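CRISPR system CMR subunit Cmr7 1 (Sulfolobus solfataricus, PDB 2X5Q) forms, possibly as a homodimer, a subunit of the CMR ribonucleoprotein complex, which belongs to the CRISPR system of adaptive immunity against mobile genetic elements. Local coordinates at residues I28-I36 and A63-L71; S35-S46 and I84-K92. One frame throughout, in Å; residues are numbered along the deposited sequence.

Two contacts made by one small antiparallel sheet illustrate how it is tied to the rest of the chain. Contact 1 (28-36 with 63-71) packs the connection between strands 27-29 and 35-38 against the turn of a separate two-stranded hairpin. Contact 2 (35-46 with 84-92) pairs strand 35-38 with strand 88-92, the outermost of the sheet within this chain, and packs the loop that follows on 84-87. Their centres lie about 15 Å apart, yet they share Ser-35 and Ile-36. Lys-92 reaches back from contact 2, its NZ standing 3.0 Å from Ser-32 O of contact 1, a probable hydrogen bond. Along the chain their segments alternate, and strand 35-38 is common to both.

Contact 1: residues I28-I36 and A63-L71; sequences IKIGSSVSI and AIDESTGEL
The carbonyl oxygen of Ser-67 is gripped by Ser-32: the backbone N of Ser-32 reaches Ser-67 O at 2.9 Å in an almost perfectly straight bond (178°), and the Ser-32 hydroxyl may add a weak second one. One residue further along each segment Ser-33 N donates to Thr-68 O, here on a lone pair in the carbonyl plane. Turn thus meets turn mainly through backbone. This closeness depends on two glycines facing each other, Gly-31 CA and Gly-69 CA being 4.0 Å apart with no side chain between them.

Around this backbone core the side chains close the seam. Ile-30 lays its CG2 branch against Gly-69 O at 3.5 Å, while the same methyl looks toward CD1 of Ile-64. Thr-68 sends its methyl toward the hydroxyls of Ser-32 and Ser-33; a chi1 of 63° sets OG1 between the backbone N and the carbonyl carbon and turns it to the Glu-70 side, where Thr-68 OG1 donates to Glu-70 OE1 at 2.9 Å, approaching from above the carboxylate plane. The bond helps to fix Glu-70, whose CG rests on Val-34 CG2 at 3.6 Å and whose OE2 lies beside Ser-33 CB. A water completes the other margin by donating to both Ile-30 O and Glu-66 O. Within the hairpin turn, Asp-65 OD1 accepts from Thr-68 N, an Asx motif, and also from Ser-67 OG at 2.8 Å, on its syn lone pair.

The Glu-66 carboxylate is held by hydrogen bonds to Tyr-188 OH and Ser-19 OG. The contact therefore joins the turn after strand 27-29 to the tip of the hairpin 62-65/70-73, with Pro-15 of strand 11-15 packed on both Ile-30 and Ile-64, and Pro-123 of strand 117-123 touching Ile-30 and Val-34.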
ATOM      1  N   ILE A  28     -19.812  -3.397  15.322  1.00 36.03           N
ATOM      2  CA  ILE A  28     -20.090  -2.569  14.169  1.00 34.87           C
ATOM      3  C   ILE A  28     -19.952  -3.441  12.927  1.00 34.26           C
ATOM      4  O   ILE A  28     -18.886  -4.013  12.688  1.00 32.86           O
ATOM      5  CB  ILE A  28     -19.112  -1.402  14.114  1.00 32.66           C
ATOM      6  CG1 ILE A  28     -19.305  -0.517  15.352  1.00 33.09           C
ATOM      7  CG2 ILE A  28     -19.303  -0.573  12.826  1.00 31.96           C
ATOM      8  CD1 ILE A  28     -18.113   0.293  15.703  1.00 32.26           C
ATOM      9  N   LYS A  29     -21.043  -3.561  12.176  1.00 34.76           N
ATOM     10  CA  LYS A  29     -21.018  -4.217  10.880  1.00 35.07           C
ATOM     11  C   LYS A  29     -20.399  -3.250   9.870  1.00 33.09           C
ATOM     12  O   LYS A  29     -20.915  -2.151   9.661  1.00 31.97           O
ATOM     13  CB  LYS A  29     -22.437  -4.604  10.455  1.00 37.37           C
ATOM     14  CG  LYS A  29     -22.553  -5.175   9.046  1.00 38.07           C
ATOM     15  CD  LYS A  29     -23.870  -5.932   8.851  1.00 41.22           C
ATOM     16  CE  LYS A  29     -24.084  -6.300   7.387  1.00 42.87           C
ATOM     17  NZ  LYS A  29     -25.300  -7.159   7.176  1.00 45.26           N
ATOM     18  N   ILE A  30     -19.277  -3.644   9.269  1.00 31.71           N
ATOM     19  CA  ILE A  30     -18.651  -2.827   8.238  1.00 30.32           C
ATOM     20  C   ILE A  30     -19.272  -3.146   6.888  1.00 31.38           C
ATOM     21  O   ILE A  30     -19.525  -2.253   6.075  1.00 32.18           O
ATOM     22  CB  ILE A  30     -17.142  -3.052   8.187  1.00 29.15           C
ATOM     23  CG1 ILE A  30     -16.536  -2.795   9.555  1.00 28.66           C
ATOM     24  CG2 ILE A  30     -16.478  -2.092   7.178  1.00 27.83           C
ATOM     25  CD1 ILE A  30     -15.053  -3.000   9.562  1.00 29.49           C
ATOM     26  N   GLY A  31     -19.522  -4.428   6.652  1.00 31.75           N
ATOM     27  CA  GLY A  31     -20.299  -4.855   5.510  1.00 32.66           C
ATOM     28  C   GLY A  31     -20.713  -6.289   5.714  1.00 34.08           C
ATOM     29  O   GLY A  31     -20.613  -6.814   6.829  1.00 34.36           O
ATOM     30  N   SER A  32     -21.157  -6.934   4.640  1.00 34.60           N
ATOM     31  CA  SER A  32     -21.675  -8.293   4.730  1.00 36.69           C
ATOM     32  C   SER A  32     -20.653  -9.284   5.292  1.00 36.29           C
ATOM     33  O   SER A  32     -21.026 -10.235   5.958  1.00 37.54           O
ATOM     34  CB  SER A  32     -22.137  -8.777   3.351  1.00 37.75           C
ATOM     35  OG  SER A  32     -21.046  -8.775   2.455  1.00 35.39           O
ATOM     36  N   SER A  33     -19.372  -9.047   5.022  1.00 34.26           N
ATOM     37  CA  SER A  33     -18.318  -9.998   5.348  1.00 34.77           C
ATOM     38  C   SER A  33     -17.422  -9.588   6.531  1.00 33.32           C
ATOM     39  O   SER A  33     -16.622 -10.410   7.011  1.00 33.53           O
ATOM     40  CB  SER A  33     -17.460 -10.229   4.103  1.00 34.45           C
ATOM     41  OG  SER A  33     -18.288 -10.634   3.026  1.00 37.03           O
ATOM     42  N   VAL A  34     -17.582  -8.358   7.023  1.00 31.59           N
ATOM     43  CA  VAL A  34     -16.722  -7.821   8.072  1.00 30.56           C
ATOM     44  C   VAL A  34     -17.529  -7.230   9.247  1.00 31.08           C
ATOM     45  O   VAL A  34     -18.404  -6.359   9.059  1.00 29.66           O
ATOM     46  CB  VAL A  34     -15.758  -6.755   7.514  1.00 28.79           C
ATOM     47  CG1 VAL A  34     -14.790  -6.284   8.601  1.00 27.70           C
ATOM     48  CG2 VAL A  34     -14.991  -7.302   6.308  1.00 29.32           C
ATOM     49  N   SER A  35     -17.266  -7.761  10.446  1.00 31.54           N
ATOM     50  CA  SER A  35     -17.804  -7.210  11.688  1.00 32.69           C
ATOM     51  C   SER A  35     -16.680  -6.994  12.700  1.00 31.89           C
ATOM     52  O   SER A  35     -15.806  -7.850  12.879  1.00 31.93           O
ATOM     53  CB  SER A  35     -18.869  -8.118  12.293  1.00 34.92           C
ATOM     54  OG  SER A  35     -20.019  -8.133  11.480  1.00 37.63           O
ATOM     55  N   ILE A  36     -16.744  -5.847  13.363  1.00 31.75           N
ATOM     56  CA  ILE A  36     -15.743  -5.405  14.321  1.00 31.40           C
ATOM     57  C   ILE A  36     -16.395  -5.282  15.703  1.00 32.85           C
ATOM     58  O   ILE A  36     -17.549  -4.892  15.815  1.00 34.26           O
ATOM     59  CB  ILE A  36     -15.142  -4.065  13.843  1.00 29.92           C
ATOM     60  CG1 ILE A  36     -14.153  -4.339  12.704  1.00 29.60           C
ATOM     61  CG2 ILE A  36     -14.461  -3.293  14.983  1.00 29.85           C
ATOM     62  CD1 ILE A  36     -13.542  -3.085  12.094  1.00 28.38           C
ATOM     63  N   ALA A  63      -8.754   0.772  -1.514  1.00 25.10           N
ATOM     64  CA  ALA A  63     -10.163   1.122  -1.670  1.00 25.40           C
ATOM     65  C   ALA A  63     -10.979   0.078  -0.885  1.00 25.64           C
ATOM     66  O   ALA A  63     -10.422  -0.917  -0.408  1.00 26.59           O
ATOM     67  CB  ALA A  63     -10.551   1.135  -3.128  1.00 26.11           C
ATOM     68  N   ILE A  64     -12.263   0.332  -0.700  1.00 25.71           N
ATOM     69  CA  ILE A  64     -13.116  -0.582   0.057  1.00 26.10           C
ATOM     70  C   ILE A  64     -14.173  -1.164  -0.871  1.00 27.29           C
ATOM     71  O   ILE A  64     -14.700  -0.484  -1.756  1.00 28.07           O
ATOM     72  CB  ILE A  64     -13.719   0.094   1.328  1.00 25.47           C
ATOM     73  CG1 ILE A  64     -14.454  -0.929   2.212  1.00 25.82           C
ATOM     74  CG2 ILE A  64     -14.653   1.239   0.976  1.00 26.05           C
ATOM     75  CD1 ILE A  64     -14.676  -0.426   3.674  1.00 25.09           C
ATOM     76  N   ASP A  65     -14.412  -2.462  -0.731  1.00 28.38           N
ATOM     77  CA  ASP A  65     -15.546  -3.103  -1.381  1.00 30.13           C
ATOM     78  C   ASP A  65     -16.674  -2.790  -0.414  1.00 31.29           C
ATOM     79  O   ASP A  65     -16.819  -3.445   0.632  1.00 31.21           O
ATOM     80  CB  ASP A  65     -15.311  -4.613  -1.521  1.00 31.05           C
ATOM     81  CG  ASP A  65     -16.534  -5.359  -2.035  1.00 32.58           C
ATOM     82  OD1 ASP A  65     -17.678  -4.895  -1.824  1.00 31.76           O
ATOM     83  OD2 ASP A  65     -16.341  -6.432  -2.642  1.00 33.82           O
ATOM     84  N   GLU A  66     -17.455  -1.765  -0.740  1.00 31.89           N
ATOM     85  CA  GLU A  66     -18.408  -1.238   0.231  1.00 32.33           C
ATOM     86  C   GLU A  66     -19.443  -2.246   0.726  1.00 33.41           C
ATOM     87  O   GLU A  66     -19.800  -2.225   1.895  1.00 33.35           O
ATOM     88  CB  GLU A  66     -19.133   0.008  -0.276  1.00 32.64           C
ATOM     89  CG  GLU A  66     -19.791   0.728   0.908  1.00 33.57           C
ATOM     90  CD  GLU A  66     -20.205   2.154   0.621  1.00 34.33           C
ATOM     91  OE1 GLU A  66     -19.541   2.819  -0.210  1.00 32.88           O
ATOM     92  OE2 GLU A  66     -21.198   2.599   1.249  1.00 35.47           O
ATOM     93  N   SER A  67     -19.920  -3.111  -0.156  1.00 34.66           N
ATOM     94  CA  SER A  67     -20.911  -4.101   0.233  1.00 36.51           C
ATOM     95  C   SER A  67     -20.365  -5.150   1.201  1.00 35.48           C
ATOM     96  O   SER A  67     -21.077  -5.545   2.115  1.00 36.00           O
ATOM     97  CB  SER A  67     -21.493  -4.781  -0.991  1.00 38.35           C
ATOM     98  OG  SER A  67     -20.443  -5.267  -1.797  1.00 41.40           O
ATOM     99  N   THR A  68     -19.122  -5.598   1.006  1.00 33.85           N
ATOM    100  CA  THR A  68     -18.549  -6.637   1.878  1.00 33.56           C
ATOM    101  C   THR A  68     -17.884  -6.073   3.126  1.00 31.77           C
ATOM    102  O   THR A  68     -17.859  -6.746   4.161  1.00 31.43           O
ATOM    103  CB  THR A  68     -17.521  -7.535   1.155  1.00 33.72           C
ATOM    104  OG1 THR A  68     -16.399  -6.752   0.734  1.00 30.07           O
ATOM    105  CG2 THR A  68     -18.154  -8.270  -0.036  1.00 35.64           C
ATOM    106  N   GLY A  69     -17.346  -4.857   3.010  1.00 29.87           N
ATOM    107  CA  GLY A  69     -16.656  -4.179   4.104  1.00 28.76           C
ATOM    108  C   GLY A  69     -15.155  -4.420   4.123  1.00 28.10           C
ATOM    109  O   GLY A  69     -14.460  -3.971   5.031  1.00 27.30           O
ATOM    110  N   GLU A  70     -14.660  -5.124   3.100  1.00 28.74           N
ATOM    111  CA  GLU A  70     -13.260  -5.509   2.994  1.00 28.21           C
ATOM    112  C   GLU A  70     -12.476  -4.467   2.212  1.00 27.22           C
ATOM    113  O   GLU A  70     -12.898  -4.026   1.140  1.00 26.97           O
ATOM    114  CB  GLU A  70     -13.139  -6.847   2.272  1.00 30.03           C
ATOM    115  CG  GLU A  70     -13.820  -8.006   3.014  1.00 32.60           C
ATOM    116  CD  GLU A  70     -14.146  -9.171   2.113  1.00 34.77           C
ATOM    117  OE1 GLU A  70     -14.468  -8.966   0.912  1.00 40.20           O
ATOM    118  OE2 GLU A  70     -14.085 -10.309   2.607  1.00 40.19           O
ATOM    119  N   LEU A  71     -11.325  -4.091   2.756  1.00 26.12           N
ATOM    120  CA  LEU A  71     -10.385  -3.232   2.053  1.00 25.39           C
ATOM    121  C   LEU A  71      -9.632  -4.014   0.974  1.00 25.70           C
ATOM    122  O   LEU A  71      -9.282  -5.188   1.163  1.00 25.01           O
ATOM    123  CB  LEU A  71      -9.375  -2.665   3.034  1.00 25.24           C
ATOM    124  CG  LEU A  71      -9.923  -1.809   4.189  1.00 24.91           C
ATOM    125  CD1 LEU A  71      -8.891  -1.743   5.326  1.00 26.57           C
ATOM    126  CD2 LEU A  71     -10.260  -0.440   3.681  1.00 26.32           C
TER
HETATM  127  O   HOH W   1     -18.789  -0.652   4.066  1.00 71.72           O

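Contact 2: residues S35-S46 and I84-K92; sequences SIEYNQNGQHVS and ILISGKILK
Tyr-38 fits its backbone into the hollow that Gly-88 leaves in the opposing strand, Tyr-38 CA and Gly-88 CA lying 3.9 Å apart, and presses CB onto CD1 of Ile-86 at 3.5 Å. On the same face Ile-36 meets Ile-90 through their CG1 atoms. Leu-91, the extra residue of the bulge, rests its CG on Glu-37 CB at 3.8 Å, the two side chains crossing.

Beyond the strand, the loop wraps round Ser-87, where the partner chain turns a corner. Asn-39 donates from ND2 to Ser-87 OG with that oxygen in its amide plane. From the other side the imidazole of His-44 offers its edge, ND1 accepting from Ser-87 N at 2.9 Å, while Gly-42 O sits over one ring face. Further on, Val-45 and Leu-85 lie side by side, and Ser-46 OG, which also bonds Asn-55 O, takes Leu-85 N at 2.7 Å; Ser-46 CB is tight against Ile-84 CB.

At the far end Ser-35 O accepts from both Leu-91 N and Lys-92 N. This is a classic beta bulge in an antiparallel ladder, and the corner at Ser-87 passes the chain from the larger mixed sheet into the four-stranded one.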
ATOM      1  N   SER A  35     -17.266  -7.761  10.446  1.00 31.54           N
ATOM      2  CA  SER A  35     -17.804  -7.210  11.688  1.00 32.69           C
ATOM      3  C   SER A  35     -16.680  -6.994  12.700  1.00 31.89           C
ATOM      4  O   SER A  35     -15.806  -7.850  12.879  1.00 31.93           O
ATOM      5  CB  SER A  35     -18.869  -8.118  12.293  1.00 34.92           C
ATOM      6  OG  SER A  35     -20.019  -8.133  11.480  1.00 37.63           O
ATOM      7  N   ILE A  36     -16.744  -5.847  13.363  1.00 31.75           N
ATOM      8  CA  ILE A  36     -15.743  -5.405  14.321  1.00 31.40           C
ATOM      9  C   ILE A  36     -16.395  -5.282  15.703  1.00 32.85           C
ATOM     10  O   ILE A  36     -17.549  -4.892  15.815  1.00 34.26           O
ATOM     11  CB  ILE A  36     -15.142  -4.065  13.843  1.00 29.92           C
ATOM     12  CG1 ILE A  36     -14.153  -4.339  12.704  1.00 29.60           C
ATOM     13  CG2 ILE A  36     -14.461  -3.293  14.983  1.00 29.85           C
ATOM     14  CD1 ILE A  36     -13.542  -3.085  12.094  1.00 28.38           C
ATOM     15  N   GLU A  37     -15.672  -5.688  16.738  1.00 33.19           N
ATOM     16  CA  GLU A  37     -16.077  -5.478  18.117  1.00 34.19           C
ATOM     17  C   GLU A  37     -15.145  -4.425  18.688  1.00 33.07           C
ATOM     18  O   GLU A  37     -13.980  -4.367  18.322  1.00 32.71           O
ATOM     19  CB  GLU A  37     -15.940  -6.776  18.908  1.00 36.22           C
ATOM     20  CG  GLU A  37     -16.472  -6.708  20.330  1.00 38.03           C
ATOM     21  CD  GLU A  37     -16.191  -7.964  21.141  1.00 40.09           C
ATOM     22  OE1 GLU A  37     -15.014  -8.367  21.258  1.00 41.12           O
ATOM     23  OE2 GLU A  37     -17.156  -8.526  21.694  1.00 43.54           O
ATOM     24  N   TYR A  38     -15.648  -3.571  19.559  1.00 33.43           N
ATOM     25  CA  TYR A  38     -14.781  -2.619  20.242  1.00 32.02           C
ATOM     26  C   TYR A  38     -14.909  -2.804  21.749  1.00 33.47           C
ATOM     27  O   TYR A  38     -15.922  -3.305  22.271  1.00 33.88           O
ATOM     28  CB  TYR A  38     -15.084  -1.190  19.820  1.00 30.73           C
ATOM     29  CG  TYR A  38     -16.458  -0.763  20.215  1.00 31.72           C
ATOM     30  CD1 TYR A  38     -16.689  -0.224  21.472  1.00 32.96           C
ATOM     31  CD2 TYR A  38     -17.544  -0.935  19.351  1.00 31.69           C
ATOM     32  CE1 TYR A  38     -17.944   0.142  21.861  1.00 34.28           C
ATOM     33  CE2 TYR A  38     -18.826  -0.574  19.745  1.00 33.64           C
ATOM     34  CZ  TYR A  38     -19.010  -0.035  21.003  1.00 34.01           C
ATOM     35  OH  TYR A  38     -20.245   0.335  21.432  1.00 36.79           O
ATOM     36  N   ASN A  39     -13.849  -2.423  22.442  1.00 33.03           N
ATOM     37  CA  ASN A  39     -13.810  -2.549  23.880  1.00 34.80           C
ATOM     38  C   ASN A  39     -14.367  -1.249  24.454  1.00 34.74           C
ATOM     39  O   ASN A  39     -13.786  -0.180  24.260  1.00 32.15           O
ATOM     40  CB  ASN A  39     -12.379  -2.831  24.329  1.00 34.77           C
ATOM     41  CG  ASN A  39     -11.819  -4.140  23.733  1.00 35.43           C
ATOM     42  OD1 ASN A  39     -12.463  -5.192  23.799  1.00 36.69           O
ATOM     43  ND2 ASN A  39     -10.606  -4.076  23.172  1.00 33.50           N
ATOM     44  N   GLN A  40     -15.521  -1.339  25.114  1.00 36.59           N
ATOM     45  CA  GLN A  40     -16.210  -0.152  25.630  1.00 37.43           C
ATOM     46  C   GLN A  40     -15.321   0.635  26.601  1.00 37.91           C
ATOM     47  O   GLN A  40     -15.394   1.853  26.662  1.00 37.48           O
ATOM     48  CB  GLN A  40     -17.544  -0.527  26.310  1.00 39.50           C
ATOM     49  CG  GLN A  40     -18.478   0.657  26.565  1.00 40.34           C
ATOM     50  CD  GLN A  40     -18.871   1.401  25.291  1.00 41.40           C
ATOM     51  OE1 GLN A  40     -19.591   0.865  24.445  1.00 43.77           O
ATOM     52  NE2 GLN A  40     -18.412   2.647  25.156  1.00 39.61           N
ATOM     53  N   ASN A  41     -14.479  -0.065  27.356  1.00 39.29           N
ATOM     54  CA  ASN A  41     -13.550   0.593  28.262  1.00 40.04           C
ATOM     55  C   ASN A  41     -12.103   0.515  27.790  1.00 39.35           C
ATOM     56  O   ASN A  41     -11.192   0.668  28.598  1.00 40.80           O
ATOM     57  CB  ASN A  41     -13.682  -0.003  29.667  1.00 42.53           C
ATOM     58  CG  ASN A  41     -15.097   0.094  30.203  1.00 44.67           C
ATOM     59  OD1 ASN A  41     -15.698  -0.906  30.581  1.00 48.24           O
ATOM     60  ND2 ASN A  41     -15.637   1.298  30.222  1.00 44.42           N
ATOM     61  N   GLY A  42     -11.885   0.292  26.496  1.00 37.66           N
ATOM     62  CA  GLY A  42     -10.529   0.243  25.952  1.00 36.74           C
ATOM     63  C   GLY A  42     -10.007   1.636  25.658  1.00 35.80           C
ATOM     64  O   GLY A  42     -10.786   2.591  25.617  1.00 35.73           O
ATOM     65  N   GLN A  43      -8.692   1.755  25.465  1.00 35.23           N
ATOM     66  CA  GLN A  43      -8.058   3.033  25.134  1.00 34.52           C
ATOM     67  C   GLN A  43      -7.949   3.113  23.621  1.00 31.59           C
ATOM     68  O   GLN A  43      -7.264   2.314  23.000  1.00 30.62           O
ATOM     69  CB  GLN A  43      -6.685   3.221  25.830  1.00 35.81           C
ATOM     70  CG  GLN A  43      -5.535   2.260  25.423  1.00 37.92           C
ATOM     71  CD  GLN A  43      -4.312   2.333  26.363  1.00 40.04           C
ATOM     72  OE1 GLN A  43      -4.008   1.378  27.100  1.00 44.15           O
ATOM     73  NE2 GLN A  43      -3.621   3.472  26.348  1.00 43.89           N
ATOM     74  N   HIS A  44      -8.666   4.067  23.037  1.00 30.11           N
ATOM     75  CA  HIS A  44      -8.747   4.213  21.583  1.00 28.24           C
ATOM     76  C   HIS A  44      -7.749   5.267  21.111  1.00 27.57           C
ATOM     77  O   HIS A  44      -7.614   6.322  21.729  1.00 27.32           O
ATOM     78  CB  HIS A  44     -10.159   4.642  21.185  1.00 27.66           C
ATOM     79  CG  HIS A  44     -11.244   3.826  21.822  1.00 28.07           C
ATOM     80  ND1 HIS A  44     -11.292   2.451  21.732  1.00 27.54           N
ATOM     81  CD2 HIS A  44     -12.332   4.194  22.545  1.00 27.83           C
ATOM     82  CE1 HIS A  44     -12.359   2.003  22.374  1.00 29.66           C
ATOM     83  NE2 HIS A  44     -13.012   3.041  22.871  1.00 29.34           N
ATOM     84  N   VAL A  45      -7.070   4.983  20.001  1.00 26.58           N
ATOM     85  CA  VAL A  45      -6.149   5.933  19.389  1.00 26.04           C
ATOM     86  C   VAL A  45      -6.902   7.134  18.846  1.00 26.19           C
ATOM     87  O   VAL A  45      -6.534   8.283  19.124  1.00 26.38           O
ATOM     88  CB  VAL A  45      -5.316   5.253  18.286  1.00 25.35           C
ATOM     89  CG1 VAL A  45      -4.714   6.272  17.325  1.00 23.36           C
ATOM     90  CG2 VAL A  45      -4.232   4.335  18.924  1.00 26.01           C
ATOM     91  N   SER A  46      -7.955   6.875  18.062  1.00 25.72           N
ATOM     92  CA  SER A  46      -8.860   7.934  17.625  1.00 25.58           C
ATOM     93  C   SER A  46      -9.676   8.424  18.812  1.00 27.12           C
ATOM     94  O   SER A  46     -10.138   7.628  19.636  1.00 27.30           O
ATOM     95  CB  SER A  46      -9.773   7.457  16.508  1.00 25.03           C
ATOM     96  OG  SER A  46      -9.023   7.033  15.384  1.00 23.05           O
ATOM     97  N   ILE A  84     -11.181   5.201  11.810  1.00 22.69           N
ATOM     98  CA  ILE A  84     -10.697   5.482  13.147  1.00 23.03           C
ATOM     99  C   ILE A  84     -10.028   4.226  13.645  1.00 23.17           C
ATOM    100  O   ILE A  84     -10.283   3.123  13.133  1.00 22.84           O
ATOM    101  CB  ILE A  84     -11.812   5.956  14.101  1.00 23.57           C
ATOM    102  CG1 ILE A  84     -12.977   4.960  14.160  1.00 22.70           C
ATOM    103  CG2 ILE A  84     -12.296   7.357  13.692  1.00 23.44           C
ATOM    104  CD1 ILE A  84     -13.979   5.300  15.234  1.00 25.27           C
ATOM    105  N   LEU A  85      -9.154   4.411  14.628  1.00 23.48           N
ATOM    106  CA  LEU A  85      -8.498   3.319  15.283  1.00 23.61           C
ATOM    107  C   LEU A  85      -9.034   3.264  16.698  1.00 24.21           C
ATOM    108  O   LEU A  85      -8.964   4.253  17.448  1.00 25.04           O
ATOM    109  CB  LEU A  85      -6.991   3.521  15.299  1.00 24.14           C
ATOM    110  CG  LEU A  85      -6.259   3.337  13.975  1.00 25.04           C
ATOM    111  CD1 LEU A  85      -4.854   3.923  14.086  1.00 24.52           C
ATOM    112  CD2 LEU A  85      -6.222   1.848  13.545  1.00 24.33           C
ATOM    113  N   ILE A  86      -9.585   2.111  17.057  1.00 23.79           N
ATOM    114  CA  ILE A  86     -10.206   1.921  18.354  1.00 24.64           C
ATOM    115  C   ILE A  86      -9.743   0.606  18.943  1.00 25.18           C
ATOM    116  O   ILE A  86      -9.364  -0.288  18.203  1.00 23.62           O
ATOM    117  CB  ILE A  86     -11.741   1.943  18.248  1.00 25.37           C
ATOM    118  CG1 ILE A  86     -12.265   0.788  17.368  1.00 25.49           C
ATOM    119  CG2 ILE A  86     -12.210   3.325  17.699  1.00 23.33           C
ATOM    120  CD1 ILE A  86     -13.775   0.772  17.222  1.00 25.75           C
ATOM    121  N   SER A  87      -9.760   0.501  20.273  1.00 26.09           N
ATOM    122  CA  SER A  87      -9.455  -0.764  20.935  1.00 27.67           C
ATOM    123  C   SER A  87     -10.553  -1.784  20.660  1.00 28.26           C
ATOM    124  O   SER A  87     -11.734  -1.568  20.974  1.00 28.01           O
ATOM    125  CB  SER A  87      -9.266  -0.590  22.440  1.00 28.68           C
ATOM    126  OG  SER A  87      -9.197  -1.855  23.055  1.00 29.77           O
ATOM    127  N   GLY A  88     -10.147  -2.909  20.091  1.00 28.73           N
ATOM    128  CA  GLY A  88     -11.108  -3.883  19.612  1.00 29.99           C
ATOM    129  C   GLY A  88     -10.487  -4.885  18.672  1.00 30.12           C
ATOM    130  O   GLY A  88      -9.260  -5.006  18.583  1.00 29.83           O
ATOM    131  N   LYS A  89     -11.340  -5.617  17.966  1.00 31.30           N
ATOM    132  CA  LYS A  89     -10.865  -6.664  17.083  1.00 31.53           C
ATOM    133  C   LYS A  89     -11.865  -6.997  15.982  1.00 31.97           C
ATOM    134  O   LYS A  89     -13.057  -6.776  16.126  1.00 32.05           O
ATOM    135  CB  LYS A  89     -10.541  -7.910  17.899  1.00 33.70           C
ATOM    136  CG  LYS A  89     -11.729  -8.560  18.574  1.00 35.47           C
ATOM    137  CD  LYS A  89     -11.297  -9.701  19.511  1.00 37.33           C
ATOM    138  CE  LYS A  89     -11.111 -11.016  18.779  1.00 38.95           C
ATOM    139  NZ  LYS A  89     -10.899 -12.173  19.732  1.00 40.97           N
ATOM    140  N   ILE A  90     -11.349  -7.553  14.893  1.00 31.99           N
ATOM    141  CA  ILE A  90     -12.169  -8.039  13.804  1.00 32.46           C
ATOM    142  C   ILE A  90     -12.725  -9.396  14.243  1.00 34.68           C
ATOM    143  O   ILE A  90     -11.969 -10.327  14.489  1.00 35.78           O
ATOM    144  CB  ILE A  90     -11.344  -8.129  12.503  1.00 31.67           C
ATOM    145  CG1 ILE A  90     -10.796  -6.740  12.154  1.00 30.45           C
ATOM    146  CG2 ILE A  90     -12.197  -8.651  11.350  1.00 32.23           C
ATOM    147  CD1 ILE A  90      -9.765  -6.710  11.077  1.00 28.54           C
ATOM    148  N   LEU A  91     -14.045  -9.486  14.389  1.00 36.08           N
ATOM    149  CA  LEU A  91     -14.708 -10.724  14.820  1.00 38.34           C
ATOM    150  C   LEU A  91     -15.071 -11.637  13.659  1.00 39.19           C
ATOM    151  O   LEU A  91     -15.064 -12.858  13.797  1.00 40.66           O
ATOM    152  CB  LEU A  91     -15.979 -10.428  15.623  1.00 40.12           C
ATOM    153  CG  LEU A  91     -15.816 -10.098  17.109  1.00 41.39           C
ATOM    154  CD1 LEU A  91     -17.167 -10.215  17.808  1.00 45.59           C
ATOM    155  CD2 LEU A  91     -14.808 -10.999  17.784  1.00 43.28           C
ATOM    156  N   LYS A  92     -15.409 -11.038  12.525  1.00 37.83           N
ATOM    157  CA  LYS A  92     -15.692 -11.791  11.319  1.00 38.83           C
ATOM    158  C   LYS A  92     -15.004 -11.080  10.168  1.00 36.95           C
ATOM    159  O   LYS A  92     -15.082  -9.852  10.049  1.00 34.38           O
ATOM    160  CB  LYS A  92     -17.205 -11.899  11.080  1.00 39.83           C
ATOM    161  CG  LYS A  92     -17.563 -12.569   9.791  1.00 40.46           C
ATOM    162  CD  LYS A  92     -19.059 -12.595   9.561  1.00 42.39           C
ATOM    163  CE  LYS A  92     -19.566 -11.268   9.046  1.00 38.96           C
ATOM    164  NZ  LYS A  92     -21.025 -11.320   8.795  1.00 39.40           N
TER
HETATM  165  O   HOH W   2     -20.904  -8.458   8.937  1.00 70.32           O